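Local coordinates for protein glucose-permease IIA component (Mycoplasma capricolum, PDB 2GPR) that relays phosphoryl groups from phospho-HPr to the EIIB domain as part of the sugar phosphotransferase system that takes up glucose, at residues D26-K30 with E31-G35; T17-T20 with L21-E25; I67-K70 with S71-I75. All blocks are in the same frame, centred on the assembly; numbering follows the deposited sequence.

Overall arrangement
From the N terminus, contact 2 comes first, where strand 16-19 runs out into tight turns. The chain then enters helix 27-30, and contact 1 finishes that short helix and leads into strand 36-42, the antiparallel neighbour of strand 16-19. Together the two contacts make up the whole connection between these strands; their centres are 11 Å apart, and Asp-22 meets Arg-32 between them. Contact 3 closes the hairpin of strands 64-68 and 74-78 farther along the same seven-stranded sheet, its centre 22 Å from that of contact 2 and across the middle of the chain. All three follow in series; none encloses or crosses another.

Contact 1: residues D26-K30 with E31-G35; sequences DEVFK and ERMLG
Val-28 and Phe-29 are gripped from beyond the helix end by Met-33 and Arg-32. Met-33 N donates to Val-28 O at 3.1 Å and Arg-32 N to Phe-29 O at 2.9 Å, the latter arriving well above the carbonyl plane. With Arg-32 at a positive phi of 61°, this pair of bonds is a Schellman motif, closing helix 27-30. A water also donates to Val-28 O at 2.9 Å and bridges it to Leu-34 N and Gly-35 O, so that one carbonyl holds two donors. Beside the backbone, Met-33 crosses Glu-27 and brings SD to 3.7 Å from Glu-27 CG. The chains of Lys-30 and Glu-31 extend alongside one another in the same direction, and their ends form only a long salt bridge, 3.8 Å from Lys-30 NZ to Glu-31 OE2. Arg-32 turns back over the helix end, its chain bent at chi2 (133°), and NH1 adds a weak bond to Lys-30 O at 3.0 Å, edge-on and near the guanidinium plane. The stronger partner of that group is Asp-22, in salt bridge with NH2. At the other end Asp-26 is the N-cap: its OD1 accepts from Phe-29 N at 3.1 Å, on the anti side of the carboxylate. The helix so closed presents the Phe-29 ring edge-to-face with His-78, by similarity the phosphorylated histidine. In so short a helix most backbone polar groups are end groups, so capping bonds and water do much of the pairing; a carboxylate at the start and a guanidinium near the end would be expected to suit the helix dipole.

Contact 2: residues T17-T20 with L21-E25; sequences TIIT and LDEVE
The carboxylate of Glu-23 lies against Thr-20, with Thr-20 N over one of its faces. That N-H reaches OE2 of Glu-23 at 3.2 Å from far out of the carboxylate plane, 75° away from it, although the bond is fairly straight at hydrogen. Thr-20 OG1 donates to the same OE2 at 2.5 Å, very short as modelled, so one carboxylate oxygen takes two donors from a single residue. What makes this possible is the chi1 of Thr-20 (57°), which sets OG1 between the backbone N and the carbonyl carbon and so on the same side as the N-H. The other oxygen, OE1 of Glu-23, comes up to Ile-19 CB at 3.2 Å. Beneath the side chains the backbone is tightly wound: Glu-23 N donates to Thr-20 O at 3.0 Å and Val-24 N to Leu-21 O at 2.9 Å, two overlapping type I turns that carry the chain off the end of strand 16-19 toward helix 27-30. Asp-22, at the shoulder of the first turn, swings OD1 to 3.0 Å from Thr-20 OG1, but its strongest partner is Arg-32, beyond that helix, in a salt bridge. Val-24 tucks CG2 3.7 Å from Thr-20 O and packs on Ala-39 of the neighbouring strand 36-42, while Glu-23 O accepts from Lys-123 NZ, far along the chain, just before strand 124-130.

Contact 3: residues I67-K70 with S71-I75; sequences IQTK and SGVEI
Thr-69 and Ser-71 turn their hydroxyls toward each other through unlike torsions: chi1 of 68° puts Thr-69 OG1 between its backbone N and carbonyl carbon, while Ser-71 OG sits almost eclipsed with its own N at 9°. The two oxygens close to 2.6 Å, OG1 of Thr-69 to OG of Ser-71, a hydrogen bond in which either could donate. It links the first and third residues of a type I turn from Thr-69 to Gly-72, whose backbone bond runs from Gly-72 N to Thr-69 O at 2.9 Å. Gly-72 then takes a positive phi of 85°, where a side chain would press on the preceding carbonyl oxygen, and Thr-69 N makes a weak bond to Val-73 O at 3.4 Å. The turn, the glycine and that bond together are a type I turn with a G1 beta bulge, a classic two-strand hairpin link.

Below it strands 64-68 and 74-78 pair antiparallel. Ile-67 and Ile-75 form a hydrogen-bonded pair, Ile-67 N to Ile-75 O at 3.2 Å and Ile-75 N to Ile-67 O at 3.0 Å, the latter close to the carbonyl direction. Their side chains share one face and pack on Val-51, with Ile-75 also reaching Ile-126 of strand 124-130. Gln-68 and Glu-74, the non-hydrogen-bonded pair, meet on the other face: Glu-74 CG lies 3.4 Å from Gln-68 CB. The amide stands nearly perpendicular to the carboxylate, and Gln-68 NE2 to Glu-74 OE1, at 4.1 Å, is too long for a hydrogen bond, so the aliphatic carbons carry the contact.

The chemistry is thus divided along the hairpin: a greasy isoleucine face toward the interior, the amide and carboxylate ends of Gln-68 and Glu-74 on the opposite face, and at the tip two hydroxyls joined by one hydrogen bond across the turn.

Contact 1: residues D26-K30 with E31-G35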
# COMPACT_ATOMS: atom_id res chain seq x y z
N ASP A 26 11.82 4.98 9.10
CA ASP A 26 12.58 5.04 7.88
C ASP A 26 12.45 6.41 7.24
O ASP A 26 11.38 6.76 6.73
CB ASP A 26 12.10 3.97 6.91
CG ASP A 26 12.69 4.13 5.55
OD1 ASP A 26 12.48 5.07 4.82
OD2 ASP A 26 13.30 3.06 5.16
N GLU A 27 13.57 7.10 7.19
CA GLU A 27 13.75 8.42 6.64
C GLU A 27 12.91 8.67 5.41
O GLU A 27 12.13 9.62 5.33
CB GLU A 27 15.26 8.60 6.32
CG GLU A 27 15.56 8.95 4.85
CD GLU A 27 16.60 8.08 4.16
OE1 GLU A 27 17.23 7.20 4.72
OE2 GLU A 27 16.80 8.43 2.89
N VAL A 28 13.06 7.78 4.43
CA VAL A 28 12.36 7.94 3.19
C VAL A 28 10.84 8.06 3.34
O VAL A 28 10.18 8.87 2.68
CB VAL A 28 12.72 6.85 2.21
CG1 VAL A 28 11.65 6.75 1.15
CG2 VAL A 28 14.09 7.06 1.59
N PHE A 29 10.29 7.20 4.21
CA PHE A 29 8.86 7.11 4.43
C PHE A 29 8.32 8.17 5.34
O PHE A 29 7.45 8.93 4.97
CB PHE A 29 8.48 5.72 4.89
CG PHE A 29 8.71 4.70 3.81
CD1 PHE A 29 8.18 4.88 2.54
CD2 PHE A 29 9.37 3.50 4.09
CE1 PHE A 29 8.36 3.95 1.51
CE2 PHE A 29 9.54 2.54 3.10
CZ PHE A 29 9.05 2.77 1.81
N LYS A 30 8.88 8.21 6.55
CA LYS A 30 8.46 9.12 7.59
C LYS A 30 8.61 10.56 7.21
O LYS A 30 7.80 11.39 7.63
CB LYS A 30 9.04 8.76 8.94
CG LYS A 30 9.54 9.92 9.72
CD LYS A 30 11.05 10.01 9.68
CE LYS A 30 11.71 8.68 10.04
NZ LYS A 30 13.15 8.74 10.42
N GLU A 31 9.59 10.85 6.37
CA GLU A 31 9.86 12.19 5.90
C GLU A 31 9.07 12.53 4.66
O GLU A 31 9.14 13.64 4.16
CB GLU A 31 11.34 12.40 5.59
CG GLU A 31 12.14 12.93 6.76
CD GLU A 31 13.48 12.32 6.94
OE1 GLU A 31 14.41 12.93 6.22
OE2 GLU A 31 13.65 11.29 7.59
N ARG A 32 8.37 11.56 4.12
CA ARG A 32 7.57 11.77 2.91
C ARG A 32 8.39 12.21 1.71
O ARG A 32 7.91 12.99 0.93
CB ARG A 32 6.53 12.86 3.14
CG ARG A 32 5.25 12.39 3.79
CD ARG A 32 4.86 13.32 4.92
NE ARG A 32 3.77 12.83 5.73
CZ ARG A 32 3.83 12.40 6.99
NH1 ARG A 32 4.96 12.30 7.69
NH2 ARG A 32 2.69 12.06 7.58
N MET A 33 9.62 11.70 1.57
CA MET A 33 10.52 12.08 0.47
C MET A 33 9.92 11.87 -0.92
O MET A 33 10.01 12.73 -1.79
CB MET A 33 11.88 11.39 0.61
CG MET A 33 12.67 11.99 1.75
SD MET A 33 14.11 11.03 2.22
CE MET A 33 14.20 10.03 0.70
N LEU A 34 9.26 10.73 -1.12
CA LEU A 34 8.69 10.37 -2.40
C LEU A 34 7.22 10.67 -2.53
O LEU A 34 6.63 10.62 -3.61
CB LEU A 34 8.99 8.90 -2.73
CG LEU A 34 10.37 8.72 -3.33
CD1 LEU A 34 10.60 7.25 -3.69
CD2 LEU A 34 10.51 9.60 -4.58
N GLY A 35 6.60 10.99 -1.40
CA GLY A 35 5.19 11.26 -1.40
C GLY A 35 4.62 11.14 -0.01
O GLY A 35 5.36 10.93 0.94
O HOH W 1 7.79 8.72 1.00

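Contact 2: residues T17-T20 with L21-E25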
# COMPACT_ATOMS: atom_id res chain seq x y z
N THR A 17 -3.97 -1.88 11.78
CA THR A 17 -4.20 -0.51 12.14
C THR A 17 -3.57 0.45 11.18
O THR A 17 -2.37 0.39 10.92
CB THR A 17 -3.51 -0.25 13.48
OG1 THR A 17 -3.67 -1.37 14.30
CG2 THR A 17 -4.00 1.03 14.15
N ILE A 18 -4.33 1.41 10.72
CA ILE A 18 -3.74 2.44 9.94
C ILE A 18 -3.03 3.34 10.96
O ILE A 18 -3.57 3.60 12.02
CB ILE A 18 -4.77 3.20 9.12
CG1 ILE A 18 -5.46 2.21 8.15
CG2 ILE A 18 -4.12 4.36 8.35
CD1 ILE A 18 -4.48 1.51 7.18
N ILE A 19 -1.78 3.65 10.69
CA ILE A 19 -0.97 4.50 11.54
C ILE A 19 -0.45 5.55 10.59
O ILE A 19 -0.70 5.42 9.40
CB ILE A 19 0.19 3.70 12.19
CG1 ILE A 19 1.21 3.24 11.12
CG2 ILE A 19 -0.33 2.43 12.86
CD1 ILE A 19 1.83 1.90 11.48
N THR A 20 0.28 6.56 11.07
CA THR A 20 0.81 7.64 10.23
C THR A 20 2.19 7.32 9.75
O THR A 20 2.81 6.37 10.24
CB THR A 20 0.79 9.03 10.92
OG1 THR A 20 1.52 9.01 12.15
CG2 THR A 20 -0.64 9.51 11.18
N LEU A 21 2.66 8.12 8.79
CA LEU A 21 3.98 7.93 8.24
C LEU A 21 5.02 8.32 9.28
O LEU A 21 6.18 7.87 9.31
CB LEU A 21 4.21 8.74 6.96
CG LEU A 21 3.56 8.14 5.70
CD1 LEU A 21 3.93 9.01 4.51
CD2 LEU A 21 3.99 6.68 5.45
N ASP A 22 4.62 9.17 10.13
CA ASP A 22 5.52 9.60 11.14
C ASP A 22 5.78 8.45 12.10
O ASP A 22 6.77 8.42 12.82
CB ASP A 22 5.02 10.87 11.84
CG ASP A 22 4.03 11.65 11.00
OD1 ASP A 22 3.16 10.89 10.41
OD2 ASP A 22 4.10 12.84 10.86
N GLU A 23 4.91 7.46 12.08
CA GLU A 23 5.11 6.32 12.93
C GLU A 23 5.94 5.23 12.26
O GLU A 23 6.02 4.11 12.77
CB GLU A 23 3.80 5.75 13.43
CG GLU A 23 3.11 6.68 14.45
CD GLU A 23 1.59 6.61 14.39
OE1 GLU A 23 1.13 5.43 14.74
OE2 GLU A 23 0.87 7.54 14.02
N VAL A 24 6.54 5.57 11.12
CA VAL A 24 7.38 4.67 10.33
C VAL A 24 8.85 4.98 10.52
O VAL A 24 9.28 6.12 10.38
CB VAL A 24 7.02 4.75 8.88
CG1 VAL A 24 7.94 3.85 8.06
CG2 VAL A 24 5.56 4.42 8.68
N GLU A 25 9.62 3.96 10.86
CA GLU A 25 11.04 4.08 11.18
C GLU A 25 11.94 4.00 9.96
O GLU A 25 12.72 3.07 9.83
CB GLU A 25 11.44 2.99 12.18
CG GLU A 25 10.90 1.64 11.73
CD GLU A 25 9.47 1.48 12.14
OE1 GLU A 25 9.30 1.71 13.42
OE2 GLU A 25 8.55 1.28 11.35

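Contact 3: residues I67-K70 with S71-I75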
# COMPACT_ATOMS: atom_id res chain seq x y z
N ILE A 67 0.61 0.73 -8.30
CA ILE A 67 -0.63 0.70 -9.05
C ILE A 67 -0.91 2.06 -9.56
O ILE A 67 -0.78 3.06 -8.86
CB ILE A 67 -1.83 0.11 -8.24
CG1 ILE A 67 -1.61 -1.40 -7.94
CG2 ILE A 67 -3.13 0.29 -9.03
CD1 ILE A 67 -2.07 -1.87 -6.57
N GLN A 68 -1.23 2.09 -10.81
CA GLN A 68 -1.53 3.34 -11.45
C GLN A 68 -2.97 3.27 -11.92
O GLN A 68 -3.35 2.35 -12.63
CB GLN A 68 -0.46 3.64 -12.56
CG GLN A 68 -0.70 4.81 -13.54
CD GLN A 68 -0.06 4.55 -14.92
OE1 GLN A 68 -0.68 3.91 -15.82
NE2 GLN A 68 1.20 4.97 -15.07
N THR A 69 -3.79 4.16 -11.38
CA THR A 69 -5.20 4.26 -11.75
C THR A 69 -5.33 4.93 -13.10
O THR A 69 -4.38 5.52 -13.64
CB THR A 69 -5.99 5.09 -10.73
OG1 THR A 69 -5.58 6.44 -10.79
CG2 THR A 69 -5.75 4.56 -9.33
N LYS A 70 -6.53 4.88 -13.64
CA LYS A 70 -6.75 5.49 -14.92
C LYS A 70 -6.39 6.99 -14.92
O LYS A 70 -6.00 7.55 -15.95
CB LYS A 70 -8.14 5.19 -15.46
CG LYS A 70 -9.25 5.90 -14.71
CD LYS A 70 -10.66 5.33 -14.94
CE LYS A 70 -10.88 3.93 -14.37
NZ LYS A 70 -10.33 3.73 -13.02
N SER A 71 -6.46 7.61 -13.72
CA SER A 71 -6.18 9.02 -13.48
C SER A 71 -4.69 9.34 -13.41
O SER A 71 -4.26 10.49 -13.20
CB SER A 71 -6.83 9.42 -12.21
OG SER A 71 -7.32 8.24 -11.62
N GLY A 72 -3.88 8.35 -13.56
CA GLY A 72 -2.49 8.68 -13.54
C GLY A 72 -1.89 8.75 -12.17
O GLY A 72 -0.70 8.54 -12.05
N VAL A 73 -2.67 9.05 -11.15
CA VAL A 73 -2.14 9.02 -9.79
C VAL A 73 -1.57 7.61 -9.43
O VAL A 73 -2.16 6.55 -9.62
CB VAL A 73 -3.22 9.40 -8.77
CG1 VAL A 73 -4.43 10.03 -9.44
CG2 VAL A 73 -3.64 8.20 -7.91
N GLU A 74 -0.38 7.57 -8.92
CA GLU A 74 0.17 6.28 -8.57
C GLU A 74 0.28 6.14 -7.09
O GLU A 74 0.83 6.99 -6.42
CB GLU A 74 1.58 5.99 -9.10
CG GLU A 74 1.59 5.29 -10.46
CD GLU A 74 2.81 5.67 -11.24
OE1 GLU A 74 2.71 6.86 -11.78
OE2 GLU A 74 3.81 5.02 -11.28
N ILE A 75 -0.15 5.01 -6.61
CA ILE A 75 -0.01 4.74 -5.24
C ILE A 75 0.88 3.53 -5.02
O ILE A 75 0.75 2.48 -5.68
CB ILE A 75 -1.38 4.61 -4.69
CG1 ILE A 75 -1.36 4.08 -3.29
CG2 ILE A 75 -2.22 3.68 -5.54
CD1 ILE A 75 -2.41 2.99 -3.13